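Local coordinates for odorant-binding protein 2a (PDB 4RUN), which binds and carries small hydrophobic volatile molecules, favouring aldehydes and large fatty acids, as a lipocalin of the nasal mucus, at residues E27-V39 / L47-C59. The protein carries 2 engineered substitutions. Residues are numbered along the deposited sequence; the frame is centred on the assembly and turned at random.
With FLC (citrate anion), chain C.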
loop_
_atom_site.group_PDB
_atom_site.type_symbol
_atom_site.label_atom_id
_atom_site.label_comp_id
_atom_site.label_asym_id
_atom_site.label_seq_id
_atom_site.Cartn_x
_atom_site.Cartn_y
_atom_site.Cartn_z
ATOM N N GLU A 27 -14.078 -7.546 -6.078
ATOM C CA GLU A 27 -14.557 -6.923 -4.856
ATOM C C GLU A 27 -14.363 -7.840 -3.648
ATOM O O GLU A 27 -13.916 -7.406 -2.589
ATOM C CB GLU A 27 -16.022 -6.531 -5.008
ATOM C CG GLU A 27 -16.465 -5.415 -4.073
ATOM C CD GLU A 27 -17.961 -5.170 -4.129
ATOM O OE1 GLU A 27 -18.631 -5.711 -5.035
ATOM O OE2 GLU A 27 -18.472 -4.439 -3.260
ATOM N N ASP A 28 -14.704 -9.118 -3.820
ATOM C CA ASP A 28 -14.430 -10.155 -2.818
ATOM C C ASP A 28 -12.996 -10.067 -2.269
ATOM O O ASP A 28 -12.725 -10.462 -1.143
ATOM C CB ASP A 28 -14.773 -11.566 -3.361
ATOM C CG ASP A 28 -13.591 -12.274 -4.056
ATOM O OD1 ASP A 28 -12.485 -11.712 -4.125
ATOM O OD2 ASP A 28 -13.768 -13.427 -4.530
ATOM N N ARG A 29 -12.088 -9.502 -3.052
ATOM C CA ARG A 29 -10.665 -9.521 -2.727
ATOM C C ARG A 29 -10.187 -8.345 -1.863
ATOM O O ARG A 29 -9.051 -8.344 -1.403
ATOM C CB ARG A 29 -9.849 -9.533 -4.017
ATOM C CG ARG A 29 -8.603 -10.368 -3.906
ATOM C CD ARG A 29 -7.856 -10.512 -5.215
ATOM N NE ARG A 29 -6.468 -10.814 -4.881
ATOM C CZ ARG A 29 -6.008 -12.023 -4.584
ATOM N NH1 ARG A 29 -6.807 -13.086 -4.626
ATOM N NH2 ARG A 29 -4.727 -12.169 -4.267
ATOM N N ARG A 30 -11.035 -7.340 -1.653
ATOM C CA ARG A 30 -10.630 -6.145 -0.914
ATOM C C ARG A 30 -10.438 -6.349 0.591
ATOM O O ARG A 30 -11.310 -6.907 1.243
ATOM C CB ARG A 30 -11.682 -5.070 -1.046
ATOM C CG ARG A 30 -11.961 -4.661 -2.470
ATOM C CD ARG A 30 -12.957 -3.542 -2.515
ATOM N NE ARG A 30 -13.152 -3.094 -3.883
ATOM C CZ ARG A 30 -13.727 -1.944 -4.211
ATOM N NH1 ARG A 30 -14.182 -1.121 -3.263
ATOM N NH2 ARG A 30 -13.839 -1.623 -5.485
ATOM N N PRO A 31 -9.319 -5.862 1.146
ATOM C CA PRO A 31 -9.119 -5.808 2.578
ATOM C C PRO A 31 -10.242 -5.072 3.322
ATOM O O PRO A 31 -10.562 -3.948 2.968
ATOM C CB PRO A 31 -7.816 -5.024 2.707
ATOM C CG PRO A 31 -7.087 -5.276 1.435
ATOM C CD PRO A 31 -8.143 -5.384 0.407
ATOM N N ARG A 32 -10.851 -5.725 4.311
ATOM C CA ARG A 32 -11.848 -5.100 5.165
ATOM C C ARG A 32 -11.133 -4.348 6.248
ATOM O O ARG A 32 -11.549 -3.266 6.634
ATOM C CB ARG A 32 -12.733 -6.127 5.866
ATOM C CG ARG A 32 -13.708 -6.869 4.973
ATOM C CD ARG A 32 -14.383 -7.996 5.748
ATOM N NE ARG A 32 -14.846 -7.572 7.084
ATOM C CZ ARG A 32 -14.522 -8.143 8.256
ATOM N NH1 ARG A 32 -13.718 -9.199 8.323
ATOM N NH2 ARG A 32 -15.010 -7.652 9.391
ATOM N N LYS A 33 -10.089 -4.971 6.779
ATOM C CA LYS A 33 -9.336 -4.437 7.895
ATOM C C LYS A 33 -7.884 -4.540 7.529
ATOM O O LYS A 33 -7.546 -5.220 6.591
ATOM C CB LYS A 33 -9.619 -5.234 9.166
ATOM C CG LYS A 33 -11.104 -5.319 9.499
ATOM C CD LYS A 33 -11.389 -6.176 10.725
ATOM C CE LYS A 33 -12.698 -5.762 11.378
ATOM N NZ LYS A 33 -13.004 -6.580 12.580
ATOM N N VAL A 34 -7.028 -3.854 8.270
ATOM C CA VAL A 34 -5.600 -3.850 7.992
ATOM C C VAL A 34 -4.819 -3.396 9.224
ATOM O O VAL A 34 -5.238 -2.483 9.928
ATOM C CB VAL A 34 -5.281 -2.938 6.785
ATOM C CG1 VAL A 34 -5.522 -1.476 7.139
ATOM C CG2 VAL A 34 -3.849 -3.154 6.315
ATOM N N SER A 35 -3.693 -4.049 9.488
ATOM C CA SER A 35 -2.837 -3.709 10.618
ATOM C C SER A 35 -1.879 -2.597 10.227
ATOM O O SER A 35 -1.845 -2.199 9.066
ATOM C CB SER A 35 -2.050 -4.946 11.042
ATOM O OG SER A 35 -1.088 -5.308 10.059
ATOM N N PRO A 36 -1.088 -2.085 11.193
ATOM C CA PRO A 36 0.047 -1.238 10.823
ATOM C C PRO A 36 1.079 -2.020 10.028
ATOM O O PRO A 36 1.187 -3.233 10.190
ATOM C CB PRO A 36 0.644 -0.812 12.173
ATOM C CG PRO A 36 -0.462 -0.981 13.153
ATOM C CD PRO A 36 -1.256 -2.149 12.656
ATOM N N VAL A 37 1.821 -1.321 9.180
ATOM C CA VAL A 37 2.865 -1.929 8.390
ATOM C C VAL A 37 4.214 -1.643 9.034
ATOM O O VAL A 37 4.589 -0.486 9.210
ATOM C CB VAL A 37 2.861 -1.362 6.961
ATOM C CG1 VAL A 37 3.887 -2.088 6.098
ATOM C CG2 VAL A 37 1.463 -1.458 6.350
ATOM N N LYS A 38 4.936 -2.697 9.401
ATOM C CA LYS A 38 6.274 -2.542 9.963
ATOM C C LYS A 38 7.301 -2.802 8.886
ATOM O O LYS A 38 7.372 -3.899 8.342
ATOM C CB LYS A 38 6.476 -3.466 11.167
ATOM C CG LYS A 38 5.532 -3.114 12.311
ATOM C CD LYS A 38 6.049 -3.537 13.680
ATOM C CE LYS A 38 5.171 -2.966 14.791
ATOM N NZ LYS A 38 5.742 -3.210 16.146
ATOM N N VAL A 39 8.074 -1.765 8.570
ATOM C CA VAL A 39 9.106 -1.824 7.548
ATOM C C VAL A 39 10.475 -1.861 8.231
ATOM O O VAL A 39 10.799 -0.973 9.016
ATOM C CB VAL A 39 9.000 -0.602 6.608
ATOM C CG1 VAL A 39 10.042 -0.665 5.498
ATOM C CG2 VAL A 39 7.603 -0.523 6.009
ATOM N N LEU A 47 14.607 -3.953 1.868
ATOM C CA LEU A 47 13.649 -3.767 2.940
ATOM C C LEU A 47 12.702 -4.941 3.056
ATOM O O LEU A 47 12.684 -5.848 2.224
ATOM C CB LEU A 47 12.844 -2.494 2.703
ATOM C CG LEU A 47 13.640 -1.200 2.568
ATOM C CD1 LEU A 47 12.690 -0.043 2.310
ATOM C CD2 LEU A 47 14.496 -0.945 3.806
ATOM N N GLU A 48 11.914 -4.906 4.117
ATOM C CA GLU A 48 10.923 -5.908 4.363
ATOM C C GLU A 48 9.765 -5.241 5.051
ATOM O O GLU A 48 9.956 -4.521 6.030
ATOM C CB GLU A 48 11.507 -6.964 5.265
ATOM C CG GLU A 48 10.573 -8.101 5.596
ATOM C CD GLU A 48 11.224 -9.024 6.581
ATOM O OE1 GLU A 48 11.403 -8.609 7.739
ATOM O OE2 GLU A 48 11.598 -10.139 6.179
ATOM N N ALA A 49 8.570 -5.474 4.516
ATOM C CA ALA A 49 7.350 -4.944 5.089
ATOM C C ALA A 49 6.540 -6.107 5.633
ATOM O O ALA A 49 6.381 -7.115 4.957
ATOM C CB ALA A 49 6.559 -4.192 4.030
ATOM N N THR A 50 6.018 -5.952 6.846
ATOM C CA THR A 50 5.192 -6.982 7.487
ATOM C C THR A 50 3.866 -6.373 7.913
ATOM O O THR A 50 3.845 -5.290 8.482
ATOM C CB THR A 50 5.889 -7.631 8.708
ATOM O OG1 THR A 50 6.390 -6.625 9.598
ATOM C CG2 THR A 50 7.032 -8.501 8.255
ATOM N N PHE A 51 2.763 -7.050 7.604
ATOM C CA PHE A 51 1.432 -6.581 7.985
ATOM C C PHE A 51 0.412 -7.703 7.838
ATOM O O PHE A 51 0.704 -8.764 7.286
ATOM C CB PHE A 51 0.991 -5.397 7.125
ATOM C CG PHE A 51 0.946 -5.702 5.664
ATOM C CD1 PHE A 51 2.081 -5.561 4.883
ATOM C CD2 PHE A 51 -0.230 -6.130 5.062
ATOM C CE1 PHE A 51 2.049 -5.845 3.531
ATOM C CE2 PHE A 51 -0.273 -6.417 3.705
ATOM C CZ PHE A 51 0.871 -6.277 2.940
ATOM N N THR A 52 -0.788 -7.454 8.352
ATOM C CA THR A 52 -1.895 -8.384 8.223
ATOM C C THR A 52 -3.124 -7.627 7.771
ATOM O O THR A 52 -3.206 -6.410 7.938
ATOM C CB THR A 52 -2.190 -9.095 9.557
ATOM O OG1 THR A 52 -2.668 -8.157 10.526
ATOM C CG2 THR A 52 -0.940 -9.760 10.090
ATOM N N PHE A 53 -4.072 -8.341 7.186
ATOM C CA PHE A 53 -5.344 -7.743 6.816
ATOM C C PHE A 53 -6.416 -8.805 6.718
ATOM O O PHE A 53 -6.111 -9.983 6.588
ATOM C CB PHE A 53 -5.236 -6.991 5.498
ATOM C CG PHE A 53 -4.904 -7.854 4.320
ATOM C CD1 PHE A 53 -3.585 -8.071 3.959
ATOM C CD2 PHE A 53 -5.908 -8.422 3.555
ATOM C CE1 PHE A 53 -3.271 -8.850 2.867
ATOM C CE2 PHE A 53 -5.598 -9.214 2.470
ATOM C CZ PHE A 53 -4.276 -9.426 2.125
ATOM N N MET A 54 -7.671 -8.381 6.808
ATOM C CA MET A 54 -8.789 -9.303 6.729
ATOM C C MET A 54 -9.413 -9.215 5.354
ATOM O O MET A 54 -9.743 -8.150 4.881
ATOM C CB MET A 54 -9.858 -8.991 7.780
ATOM C CG MET A 54 -9.417 -9.136 9.230
ATOM S SD MET A 54 -9.309 -10.842 9.737
ATOM C CE MET A 54 -10.979 -11.409 9.415
ATOM N N ARG A 55 -9.583 -10.363 4.735
ATOM C CA ARG A 55 -10.245 -10.464 3.466
ATOM C C ARG A 55 -11.428 -11.391 3.736
ATOM O O ARG A 55 -11.262 -12.609 3.837
ATOM C CB ARG A 55 -9.260 -11.030 2.449
ATOM C CG ARG A 55 -9.702 -10.963 1.005
ATOM C CD ARG A 55 -8.673 -11.631 0.095
ATOM N NE ARG A 55 -7.652 -10.714 -0.395
ATOM C CZ ARG A 55 -6.400 -11.048 -0.713
ATOM N NH1 ARG A 55 -5.959 -12.289 -0.561
ATOM N NH2 ARG A 55 -5.559 -10.113 -1.167
ATOM N N GLU A 56 -12.609 -10.793 3.886
ATOM C CA GLU A 56 -13.811 -11.481 4.381
ATOM C C GLU A 56 -13.553 -11.927 5.819
ATOM O O GLU A 56 -13.111 -11.120 6.620
ATOM C CB GLU A 56 -14.221 -12.619 3.445
ATOM C CG GLU A 56 -14.522 -12.124 2.041
ATOM C CD GLU A 56 -14.414 -13.201 0.979
ATOM O OE1 GLU A 56 -13.347 -13.842 0.963
ATOM O OE2 GLU A 56 -15.364 -13.401 0.170
ATOM N N ASP A 57 -13.786 -13.190 6.150
ATOM C CA ASP A 57 -13.497 -13.688 7.499
ATOM C C ASP A 57 -12.057 -14.196 7.657
ATOM O O ASP A 57 -11.704 -14.719 8.708
ATOM C CB ASP A 57 -14.502 -14.792 7.893
ATOM C CG ASP A 57 -15.766 -14.236 8.554
ATOM O OD1 ASP A 57 -15.915 -12.996 8.638
ATOM O OD2 ASP A 57 -16.615 -15.039 9.002
ATOM N N ARG A 58 -11.226 -14.028 6.636
ATOM C CA ARG A 58 -9.903 -14.645 6.604
ATOM C C ARG A 58 -8.830 -13.633 6.981
ATOM O O ARG A 58 -8.719 -12.591 6.343
ATOM C CB ARG A 58 -9.605 -15.182 5.194
ATOM C CG ARG A 58 -10.757 -15.918 4.490
ATOM C CD ARG A 58 -10.903 -17.357 4.942
ATOM N NE ARG A 58 -9.686 -18.121 4.740
ATOM C CZ ARG A 58 -9.512 -19.364 5.176
ATOM N NH1 ARG A 58 -10.479 -19.985 5.830
ATOM N NH2 ARG A 58 -8.367 -19.990 4.963
ATOM N N CYS A 59 -8.042 -13.939 8.011
ATOM C CA CYS A 59 -6.871 -13.134 8.363
ATOM C C CYS A 59 -5.686 -13.524 7.494
ATOM O O CYS A 59 -5.274 -14.682 7.497
ATOM C CB CYS A 59 -6.472 -13.345 9.812
ATOM S SG CYS A 59 -4.915 -12.537 10.221
HETATM C CAC FLC C . 0.043 -8.547 -2.036
HETATM C CA FLC C . -1.221 -8.051 -2.727
HETATM C CB FLC C . -2.150 -9.165 -3.218
HETATM C CBC FLC C . -3.279 -8.550 -4.033
HETATM C CG FLC C . -1.430 -10.135 -4.159
HETATM C CGC FLC C . -0.877 -11.433 -3.577
HETATM O OA1 FLC C . 1.163 -8.378 -2.578
HETATM O OA2 FLC C . -0.073 -9.106 -0.925
HETATM O OB1 FLC C . -3.031 -8.101 -5.183
HETATM O OB2 FLC C . -4.438 -8.522 -3.555
HETATM O OG1 FLC C . -1.596 -12.470 -3.607
HETATM O OG2 FLC C . 0.304 -11.427 -3.146
HETATM O OHB FLC C . -2.713 -9.879 -2.106
#
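R55 reaches from the end of strand 47-55 to R29 in the short 3-10 segment 27-29. Its CG, anti to the backbone N (chi1 -169°), lies by the carbonyl oxygens of D28 and R29, and CD also passes R29 O. The bend at chi3 then lets NE donate to R29 O at 2.9 Å, while CZ lies 3.9 Å from R29 CG. R29 CZ lies over one face of the R55 guanidinium, offset toward its rim, with the two planes 30° apart, and F53 CE2 lies over the other face. NH1 of R55 comes 3.9 Å from R29 NH2, two like charges brought close beside a citrate, probably from the crystallisation liquor. At the tip, NH2 of R55 bonds the citrate OHB at 3.0 Å, and R29 NE adds a weak bond to OB2. Arginine suits this place because its length and flat head of several N-H groups let it reach R29 O while lying between R29 and F53; an alanine here would probably leave R29 O without this donor and the citrate hydroxyl without its R55 bond.

Nearby, R32 bends at chi3 to give NH1 to E56 O in the type II' turn from R55 to R58. Farther along, S35 lies where the register shifts by one between two antiparallel ladders: its N donates to T52 O, and OG accepts from T52 N at 2.8 Å, a job a short hydroxyl does well where pairing breaks. In the second ladder, T50 N and OG1 come to K38 O from opposite faces of the carbonyl plane. Small A49 leaves room for V37 CG1.

The hairpin of strands 33-41 and 47-55 belongs to the lipocalin barrel. Strand 12-21 flanks 33-41, strand 58-66 continues the sheet beyond 47-55, and the C59-C151 disulfide ties strand 58-66 to the C-terminal region.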